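Local structure of type IV pilus assembly protein PilF (Pseudomonas aeruginosa, 2HO1) at residues A[179-192]-A[210-222]. The protein is an outer-membrane lipoprotein of tetratricopeptide repeats that binds the secretin subunit PilQ and is essential for its outer-membrane localization and assembly into the type IV pilus secretin. Sequence-based numbering, arbitrary orientation.
Sequences LEMADLLYKEREYV and RSLLLGIRLAKVF
The helical segments 179-187 and 210-221 run in the same general sense at 45°, their axes 10.9 Å apart at closest, and Leu-214 of the second fits as a knob into a hole formed by Leu-179, Ala-182, Asp-183 and Tyr-186 of the first. Its CD2 lies 3.8 Å from Leu-179 CD1 and also reaches Ala-182 CB, while its CD1 meets CB and CG of Tyr-186. At the N-terminal end, Arg-210 stretches across with CG anti to the backbone N (chi1 178°) and the chain extended to NE. Its guanidinium grips Glu-180 end-on, NH1 to OE2 at 2.6 Å and NH2 to OE1 at 3.1 Å, both bonds nearly straight although the two planes are turned 45° apart. Arg-210 NH2 also donates to Asp-183 OD2 at 3.0 Å, meeting it from above the carboxylate plane; Leu-179 CD2 covers one guanidinium face. Further along, Tyr-186 puts CD1 against Leu-218 CD2 and its OH 3.4 Å from Arg-217 CB, while the charged end of Arg-217 pairs with Glu-247. Beyond the Schellman motif at Arg-189, the Tyr-191 ring receives Val-221 CG1 over one face, a CH-pi contact 4.1 Å from its centroid, and the Phe-222 ring edge abuts Tyr-191 O and Val-192. Helix 175-187 thus packs on helix 209-221, the same-sense stacking of successive repeats that builds a TPR superhelix. The apolar seam is flanked at its Arg-210 end by a charge network: Lys-187 NZ also pairs with Asp-183, so two cations and two carboxylates would roughly offset one another.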
ATOM      1  N   LEU A 179      12.808  17.712  -6.289  1.00 34.87           N
ATOM      2  CA  LEU A 179      12.287  19.045  -5.975  1.00 35.16           C
ATOM      3  C   LEU A 179      11.264  18.983  -4.853  1.00 34.71           C
ATOM      4  O   LEU A 179      11.275  19.833  -3.960  1.00 32.86           O
ATOM      5  CB  LEU A 179      11.653  19.698  -7.219  1.00 36.29           C
ATOM      6  CG  LEU A 179      10.901  21.010  -6.982  1.00 35.99           C
ATOM      7  CD1 LEU A 179      11.874  22.125  -6.637  1.00 38.65           C
ATOM      8  CD2 LEU A 179      10.124  21.352  -8.254  1.00 37.25           C
ATOM      9  N   GLU A 180      10.381  17.975  -4.885  1.00 35.12           N
ATOM     10  CA  GLU A 180       9.382  17.850  -3.826  1.00 33.99           C
ATOM     11  C   GLU A 180      10.098  17.555  -2.513  1.00 34.47           C
ATOM     12  O   GLU A 180       9.701  18.056  -1.469  1.00 33.54           O
ATOM     13  CB  GLU A 180       8.371  16.744  -4.136  1.00 35.18           C
ATOM     14  CG  GLU A 180       7.494  16.994  -5.351  1.00 36.11           C
ATOM     15  CD  GLU A 180       6.707  18.299  -5.265  1.00 37.12           C
ATOM     16  OE1 GLU A 180       6.240  18.658  -4.175  1.00 35.70           O
ATOM     17  OE2 GLU A 180       6.550  18.964  -6.303  1.00 40.63           O
HETATM   18  N   MSE A 181      11.173  16.767  -2.565  1.00 36.35           N
HETATM   19  CA  MSE A 181      11.943  16.472  -1.350  1.00 37.25           C
HETATM   20  C   MSE A 181      12.571  17.757  -0.828  1.00 38.18           C
HETATM   21  O   MSE A 181      12.482  18.068   0.366  1.00 39.03           O
HETATM   22  CB  MSE A 181      13.055  15.442  -1.618  1.00 37.08           C
HETATM   23  CG  MSE A 181      12.605  13.977  -1.709  1.00 41.44           C
HETATM   24 SE   MSE A 181      11.843  13.296  -0.060  1.00 47.02          SE
HETATM   25  CE  MSE A 181      13.260  13.675   1.156  1.00 41.63           C
ATOM     26  N   ALA A 182      13.220  18.506  -1.718  1.00 38.30           N
ATOM     27  CA  ALA A 182      13.859  19.769  -1.313  1.00 38.42           C
ATOM     28  C   ALA A 182      12.843  20.694  -0.634  1.00 38.77           C
ATOM     29  O   ALA A 182      13.124  21.298   0.420  1.00 40.11           O
ATOM     30  CB  ALA A 182      14.476  20.482  -2.550  1.00 37.89           C
ATOM     31  N   ASP A 183      11.658  20.807  -1.224  1.00 36.43           N
ATOM     32  CA  ASP A 183      10.652  21.676  -0.643  1.00 37.52           C
ATOM     33  C   ASP A 183      10.257  21.209   0.756  1.00 38.99           C
ATOM     34  O   ASP A 183      10.151  22.013   1.688  1.00 36.47           O
ATOM     35  CB  ASP A 183       9.429  21.750  -1.562  1.00 37.65           C
ATOM     36  CG  ASP A 183       8.521  22.940  -1.241  1.00 42.75           C
ATOM     37  OD1 ASP A 183       9.046  24.035  -0.900  1.00 43.20           O
ATOM     38  OD2 ASP A 183       7.282  22.788  -1.341  1.00 43.26           O
ATOM     39  N   LEU A 184      10.044  19.904   0.916  1.00 40.87           N
ATOM     40  CA  LEU A 184       9.654  19.390   2.221  1.00 42.25           C
ATOM     41  C   LEU A 184      10.733  19.628   3.245  1.00 41.48           C
ATOM     42  O   LEU A 184      10.461  20.134   4.325  1.00 43.68           O
ATOM     43  CB  LEU A 184       9.346  17.901   2.140  1.00 42.82           C
ATOM     44  CG  LEU A 184       8.074  17.586   1.365  1.00 41.87           C
ATOM     45  CD1 LEU A 184       7.985  16.086   1.138  1.00 43.24           C
ATOM     46  CD2 LEU A 184       6.882  18.107   2.125  1.00 40.36           C
ATOM     47  N   LEU A 185      11.968  19.277   2.910  1.00 42.09           N
ATOM     48  CA  LEU A 185      13.073  19.469   3.852  1.00 43.58           C
ATOM     49  C   LEU A 185      13.246  20.944   4.189  1.00 44.94           C
ATOM     50  O   LEU A 185      13.444  21.304   5.354  1.00 44.60           O
ATOM     51  CB  LEU A 185      14.355  18.888   3.276  1.00 42.56           C
ATOM     52  CG  LEU A 185      14.213  17.379   3.088  1.00 43.79           C
ATOM     53  CD1 LEU A 185      15.355  16.847   2.206  1.00 41.64           C
ATOM     54  CD2 LEU A 185      14.187  16.710   4.475  1.00 43.22           C
ATOM     55  N   TYR A 186      13.167  21.805   3.180  1.00 46.30           N
ATOM     56  CA  TYR A 186      13.270  23.231   3.431  1.00 47.73           C
ATOM     57  C   TYR A 186      12.225  23.647   4.448  1.00 50.07           C
ATOM     58  O   TYR A 186      12.536  24.314   5.430  1.00 52.21           O
ATOM     59  CB  TYR A 186      13.099  24.043   2.149  1.00 48.91           C
ATOM     60  CG  TYR A 186      13.035  25.530   2.405  1.00 48.98           C
ATOM     61  CD1 TYR A 186      14.177  26.245   2.731  1.00 50.81           C
ATOM     62  CD2 TYR A 186      11.832  26.213   2.345  1.00 50.00           C
ATOM     63  CE1 TYR A 186      14.124  27.599   2.975  1.00 52.00           C
ATOM     64  CE2 TYR A 186      11.770  27.567   2.589  1.00 53.59           C
ATOM     65  CZ  TYR A 186      12.920  28.256   2.903  1.00 52.99           C
ATOM     66  OH  TYR A 186      12.863  29.607   3.147  1.00 54.24           O
ATOM     67  N   LYS A 187      10.982  23.242   4.212  1.00 52.05           N
ATOM     68  CA  LYS A 187       9.907  23.596   5.122  1.00 52.99           C
ATOM     69  C   LYS A 187      10.140  23.037   6.528  1.00 55.08           C
ATOM     70  O   LYS A 187       9.610  23.577   7.492  1.00 55.03           O
ATOM     71  CB  LYS A 187       8.564  23.105   4.582  1.00 52.68           C
ATOM     72  CG  LYS A 187       7.939  23.962   3.477  1.00 50.36           C
ATOM     73  CD  LYS A 187       6.629  23.325   3.029  1.00 50.40           C
ATOM     74  CE  LYS A 187       5.869  24.202   2.064  1.00 52.26           C
ATOM     75  NZ  LYS A 187       6.697  24.521   0.869  1.00 55.00           N
ATOM     76  N   GLU A 188      10.925  21.962   6.632  1.00 56.54           N
ATOM     77  CA  GLU A 188      11.249  21.324   7.917  1.00 58.40           C
ATOM     78  C   GLU A 188      12.490  21.948   8.556  1.00 58.89           C
ATOM     79  O   GLU A 188      12.924  21.512   9.623  1.00 58.63           O
ATOM     80  CB  GLU A 188      11.576  19.839   7.732  1.00 60.33           C
ATOM     81  CG  GLU A 188      10.415  18.900   7.519  1.00 64.42           C
ATOM     82  CD  GLU A 188      10.881  17.477   7.243  1.00 64.58           C
ATOM     83  OE1 GLU A 188      11.853  17.031   7.881  1.00 67.29           O
ATOM     84  OE2 GLU A 188      10.273  16.798   6.396  1.00 67.49           O
ATOM     85  N   ARG A 189      13.083  22.925   7.876  1.00 59.03           N
ATOM     86  CA  ARG A 189      14.295  23.582   8.359  1.00 58.70           C
ATOM     87  C   ARG A 189      15.523  22.669   8.241  1.00 57.03           C
ATOM     88  O   ARG A 189      16.576  22.991   8.767  1.00 58.84           O
ATOM     89  CB  ARG A 189      14.128  24.012   9.816  1.00 61.33           C
ATOM     90  CG  ARG A 189      12.994  24.978  10.076  1.00 64.71           C
ATOM     91  CD  ARG A 189      13.424  26.411   9.839  1.00 67.42           C
ATOM     92  NE  ARG A 189      12.376  27.367  10.191  1.00 70.18           N
ATOM     93  CZ  ARG A 189      11.766  27.420  11.375  1.00 71.76           C
ATOM     94  NH1 ARG A 189      12.090  26.562  12.341  1.00 72.27           N
ATOM     95  NH2 ARG A 189      10.840  28.346  11.604  1.00 71.67           N
ATOM     96  N   GLU A 190      15.383  21.532   7.568  1.00 54.58           N
ATOM     97  CA  GLU A 190      16.481  20.590   7.358  1.00 53.10           C
ATOM     98  C   GLU A 190      17.255  21.058   6.126  1.00 52.33           C
ATOM     99  O   GLU A 190      17.346  20.334   5.128  1.00 51.94           O
ATOM    100  CB  GLU A 190      15.921  19.199   7.078  1.00 56.19           C
ATOM    101  CG  GLU A 190      15.452  18.411   8.276  1.00 58.36           C
ATOM    102  CD  GLU A 190      16.612  17.753   9.001  1.00 62.50           C
ATOM    103  OE1 GLU A 190      17.287  18.453   9.792  1.00 62.25           O
ATOM    104  OE2 GLU A 190      16.856  16.542   8.761  1.00 63.98           O
ATOM    105  N   TYR A 191      17.827  22.259   6.209  1.00 50.54           N
ATOM    106  CA  TYR A 191      18.541  22.876   5.097  1.00 47.89           C
ATOM    107  C   TYR A 191      19.602  22.113   4.338  1.00 47.45           C
ATOM    108  O   TYR A 191      19.667  22.230   3.120  1.00 47.26           O
ATOM    109  CB  TYR A 191      19.134  24.211   5.536  1.00 47.84           C
ATOM    110  CG  TYR A 191      18.116  25.136   6.143  1.00 48.51           C
ATOM    111  CD1 TYR A 191      17.007  25.565   5.412  1.00 48.16           C
ATOM    112  CD2 TYR A 191      18.238  25.559   7.464  1.00 48.51           C
ATOM    113  CE1 TYR A 191      16.047  26.399   5.985  1.00 47.18           C
ATOM    114  CE2 TYR A 191      17.287  26.382   8.042  1.00 47.77           C
ATOM    115  CZ  TYR A 191      16.201  26.799   7.297  1.00 47.31           C
ATOM    116  OH  TYR A 191      15.286  27.632   7.870  1.00 47.17           O
ATOM    117  N   VAL A 192      20.448  21.347   5.013  1.00 47.89           N
ATOM    118  CA  VAL A 192      21.485  20.641   4.271  1.00 48.10           C
ATOM    119  C   VAL A 192      20.906  19.537   3.414  1.00 49.49           C
ATOM    120  O   VAL A 192      21.290  19.375   2.256  1.00 51.23           O
ATOM    121  CB  VAL A 192      22.595  20.081   5.214  1.00 48.60           C
ATOM    122  CG1 VAL A 192      23.628  19.280   4.411  1.00 46.52           C
ATOM    123  CG2 VAL A 192      23.287  21.240   5.901  1.00 48.69           C
ATOM    124  N   ARG A 210       8.266  28.506  -8.948  1.00 46.30           N
ATOM    125  CA  ARG A 210       8.361  27.809  -7.678  1.00 45.20           C
ATOM    126  C   ARG A 210       9.784  27.388  -7.317  1.00 44.08           C
ATOM    127  O   ARG A 210      10.267  27.714  -6.242  1.00 45.49           O
ATOM    128  CB  ARG A 210       7.466  26.570  -7.690  1.00 45.57           C
ATOM    129  CG  ARG A 210       7.547  25.749  -6.396  1.00 45.30           C
ATOM    130  CD  ARG A 210       6.996  24.347  -6.580  1.00 44.95           C
ATOM    131  NE  ARG A 210       7.140  23.564  -5.356  1.00 45.26           N
ATOM    132  CZ  ARG A 210       6.950  22.253  -5.283  1.00 41.85           C
ATOM    133  NH1 ARG A 210       6.615  21.583  -6.367  1.00 40.12           N
ATOM    134  NH2 ARG A 210       7.102  21.621  -4.128  1.00 39.23           N
ATOM    135  N   SER A 211      10.452  26.662  -8.203  1.00 44.70           N
ATOM    136  CA  SER A 211      11.792  26.193  -7.912  1.00 45.82           C
ATOM    137  C   SER A 211      12.851  27.287  -7.822  1.00 48.82           C
ATOM    138  O   SER A 211      13.803  27.154  -7.041  1.00 50.10           O
ATOM    139  CB  SER A 211      12.224  25.106  -8.898  1.00 43.74           C
ATOM    140  OG  SER A 211      12.328  25.581 -10.212  1.00 43.14           O
ATOM    141  N   LEU A 212      12.689  28.365  -8.591  1.00 47.57           N
ATOM    142  CA  LEU A 212      13.647  29.469  -8.541  1.00 47.12           C
ATOM    143  C   LEU A 212      13.568  30.104  -7.161  1.00 46.26           C
ATOM    144  O   LEU A 212      14.596  30.401  -6.552  1.00 46.40           O
ATOM    145  CB  LEU A 212      13.359  30.529  -9.636  1.00 44.57           C
ATOM    146  CG  LEU A 212      13.724  30.072 -11.053  1.00 43.16           C
ATOM    147  CD1 LEU A 212      13.122  31.005 -12.097  1.00 43.43           C
ATOM    148  CD2 LEU A 212      15.252  29.990 -11.190  1.00 42.00           C
ATOM    149  N   LEU A 213      12.357  30.283  -6.650  1.00 46.30           N
ATOM    150  CA  LEU A 213      12.197  30.894  -5.339  1.00 46.53           C
ATOM    151  C   LEU A 213      12.764  29.997  -4.232  1.00 48.50           C
ATOM    152  O   LEU A 213      13.370  30.492  -3.267  1.00 49.19           O
ATOM    153  CB  LEU A 213      10.734  31.188  -5.061  1.00 45.42           C
ATOM    154  CG  LEU A 213      10.488  31.906  -3.733  1.00 46.29           C
ATOM    155  CD1 LEU A 213      11.096  33.309  -3.771  1.00 45.76           C
ATOM    156  CD2 LEU A 213       9.006  31.983  -3.471  1.00 44.61           C
ATOM    157  N   LEU A 214      12.572  28.686  -4.372  1.00 48.37           N
ATOM    158  CA  LEU A 214      13.078  27.739  -3.381  1.00 48.18           C
ATOM    159  C   LEU A 214      14.602  27.805  -3.394  1.00 48.61           C
ATOM    160  O   LEU A 214      15.235  27.816  -2.338  1.00 49.03           O
ATOM    161  CB  LEU A 214      12.600  26.301  -3.688  1.00 44.91           C
ATOM    162  CG  LEU A 214      13.191  25.136  -2.860  1.00 45.17           C
ATOM    163  CD1 LEU A 214      12.994  25.403  -1.356  1.00 42.38           C
ATOM    164  CD2 LEU A 214      12.523  23.804  -3.265  1.00 42.25           C
ATOM    165  N   GLY A 215      15.182  27.839  -4.593  1.00 49.11           N
ATOM    166  CA  GLY A 215      16.628  27.910  -4.725  1.00 52.02           C
ATOM    167  C   GLY A 215      17.165  29.224  -4.177  1.00 54.03           C
ATOM    168  O   GLY A 215      18.243  29.283  -3.587  1.00 55.99           O
ATOM    169  N   ILE A 216      16.413  30.295  -4.393  1.00 54.35           N
ATOM    170  CA  ILE A 216      16.792  31.601  -3.885  1.00 55.24           C
ATOM    171  C   ILE A 216      16.811  31.572  -2.368  1.00 55.63           C
ATOM    172  O   ILE A 216      17.783  31.993  -1.747  1.00 56.27           O
ATOM    173  CB  ILE A 216      15.834  32.701  -4.361  1.00 54.29           C
ATOM    174  CG1 ILE A 216      16.145  33.089  -5.807  1.00 53.58           C
ATOM    175  CG2 ILE A 216      15.929  33.912  -3.452  1.00 53.52           C
ATOM    176  CD1 ILE A 216      15.061  33.904  -6.464  1.00 52.40           C
ATOM    177  N   ARG A 217      15.745  31.068  -1.755  1.00 55.14           N
ATOM    178  CA  ARG A 217      15.701  31.007  -0.295  1.00 55.39           C
ATOM    179  C   ARG A 217      16.770  30.062   0.291  1.00 56.48           C
ATOM    180  O   ARG A 217      17.247  30.284   1.409  1.00 56.53           O
ATOM    181  CB  ARG A 217      14.302  30.604   0.178  1.00 54.34           C
ATOM    182  CG  ARG A 217      13.243  31.684  -0.051  1.00 53.34           C
ATOM    183  CD  ARG A 217      11.855  31.109   0.049  1.00 52.85           C
ATOM    184  NE  ARG A 217      10.796  32.119   0.068  1.00 51.07           N
ATOM    185  CZ  ARG A 217       9.498  31.824  -0.044  1.00 53.12           C
ATOM    186  NH1 ARG A 217       9.107  30.557  -0.203  1.00 50.16           N
ATOM    187  NH2 ARG A 217       8.583  32.787  -0.014  1.00 52.01           N
ATOM    188  N   LEU A 218      17.155  29.028  -0.458  1.00 56.33           N
ATOM    189  CA  LEU A 218      18.183  28.111   0.024  1.00 57.56           C
ATOM    190  C   LEU A 218      19.546  28.792  -0.050  1.00 59.85           C
ATOM    191  O   LEU A 218      20.357  28.663   0.875  1.00 61.06           O
ATOM    192  CB  LEU A 218      18.203  26.808  -0.783  1.00 55.48           C
ATOM    193  CG  LEU A 218      17.179  25.745  -0.352  1.00 56.30           C
ATOM    194  CD1 LEU A 218      17.285  24.514  -1.248  1.00 55.71           C
ATOM    195  CD2 LEU A 218      17.417  25.360   1.105  1.00 54.79           C
ATOM    196  N   ALA A 219      19.799  29.518  -1.139  1.00 61.25           N
ATOM    197  CA  ALA A 219      21.064  30.241  -1.314  1.00 62.02           C
ATOM    198  C   ALA A 219      21.259  31.201  -0.138  1.00 62.44           C
ATOM    199  O   ALA A 219      22.338  31.284   0.450  1.00 62.10           O
ATOM    200  CB  ALA A 219      21.043  31.020  -2.626  1.00 61.41           C
ATOM    201  N   LYS A 220      20.196  31.921   0.206  1.00 63.35           N
ATOM    202  CA  LYS A 220      20.243  32.865   1.312  1.00 64.98           C
ATOM    203  C   LYS A 220      20.674  32.179   2.603  1.00 65.83           C
ATOM    204  O   LYS A 220      21.428  32.746   3.391  1.00 66.78           O
ATOM    205  CB  LYS A 220      18.880  33.524   1.514  1.00 65.47           C
ATOM    206  CG  LYS A 220      18.464  34.480   0.394  1.00 67.20           C
ATOM    207  CD  LYS A 220      17.192  35.216   0.794  1.00 68.34           C
ATOM    208  CE  LYS A 220      16.923  36.398  -0.112  1.00 70.14           C
ATOM    209  NZ  LYS A 220      16.070  37.401   0.583  1.00 71.75           N
ATOM    210  N   VAL A 221      20.195  30.958   2.819  1.00 66.26           N
ATOM    211  CA  VAL A 221      20.551  30.208   4.016  1.00 66.54           C
ATOM    212  C   VAL A 221      22.039  29.848   4.010  1.00 66.46           C
ATOM    213  O   VAL A 221      22.704  29.921   5.042  1.00 65.83           O
ATOM    214  CB  VAL A 221      19.695  28.914   4.134  1.00 67.05           C
ATOM    215  CG1 VAL A 221      20.331  27.935   5.112  1.00 65.44           C
ATOM    216  CG2 VAL A 221      18.295  29.274   4.612  1.00 66.00           C
ATOM    217  N   PHE A 222      22.555  29.475   2.844  1.00 66.74           N
ATOM    218  CA  PHE A 222      23.958  29.104   2.710  1.00 68.17           C
ATOM    219  C   PHE A 222      24.796  30.252   2.162  1.00 69.92           C
ATOM    220  O   PHE A 222      25.791  30.030   1.455  1.00 69.11           O
ATOM    221  CB  PHE A 222      24.086  27.892   1.794  1.00 67.54           C
ATOM    222  CG  PHE A 222      23.503  26.642   2.370  1.00 68.32           C
ATOM    223  CD1 PHE A 222      24.280  25.799   3.158  1.00 67.71           C
ATOM    224  CD2 PHE A 222      22.172  26.304   2.131  1.00 67.84           C
ATOM    225  CE1 PHE A 222      23.742  24.636   3.696  1.00 68.35           C
ATOM    226  CE2 PHE A 222      21.626  25.148   2.664  1.00 68.08           C
ATOM    227  CZ  PHE A 222      22.414  24.308   3.451  1.00 68.50           C
TER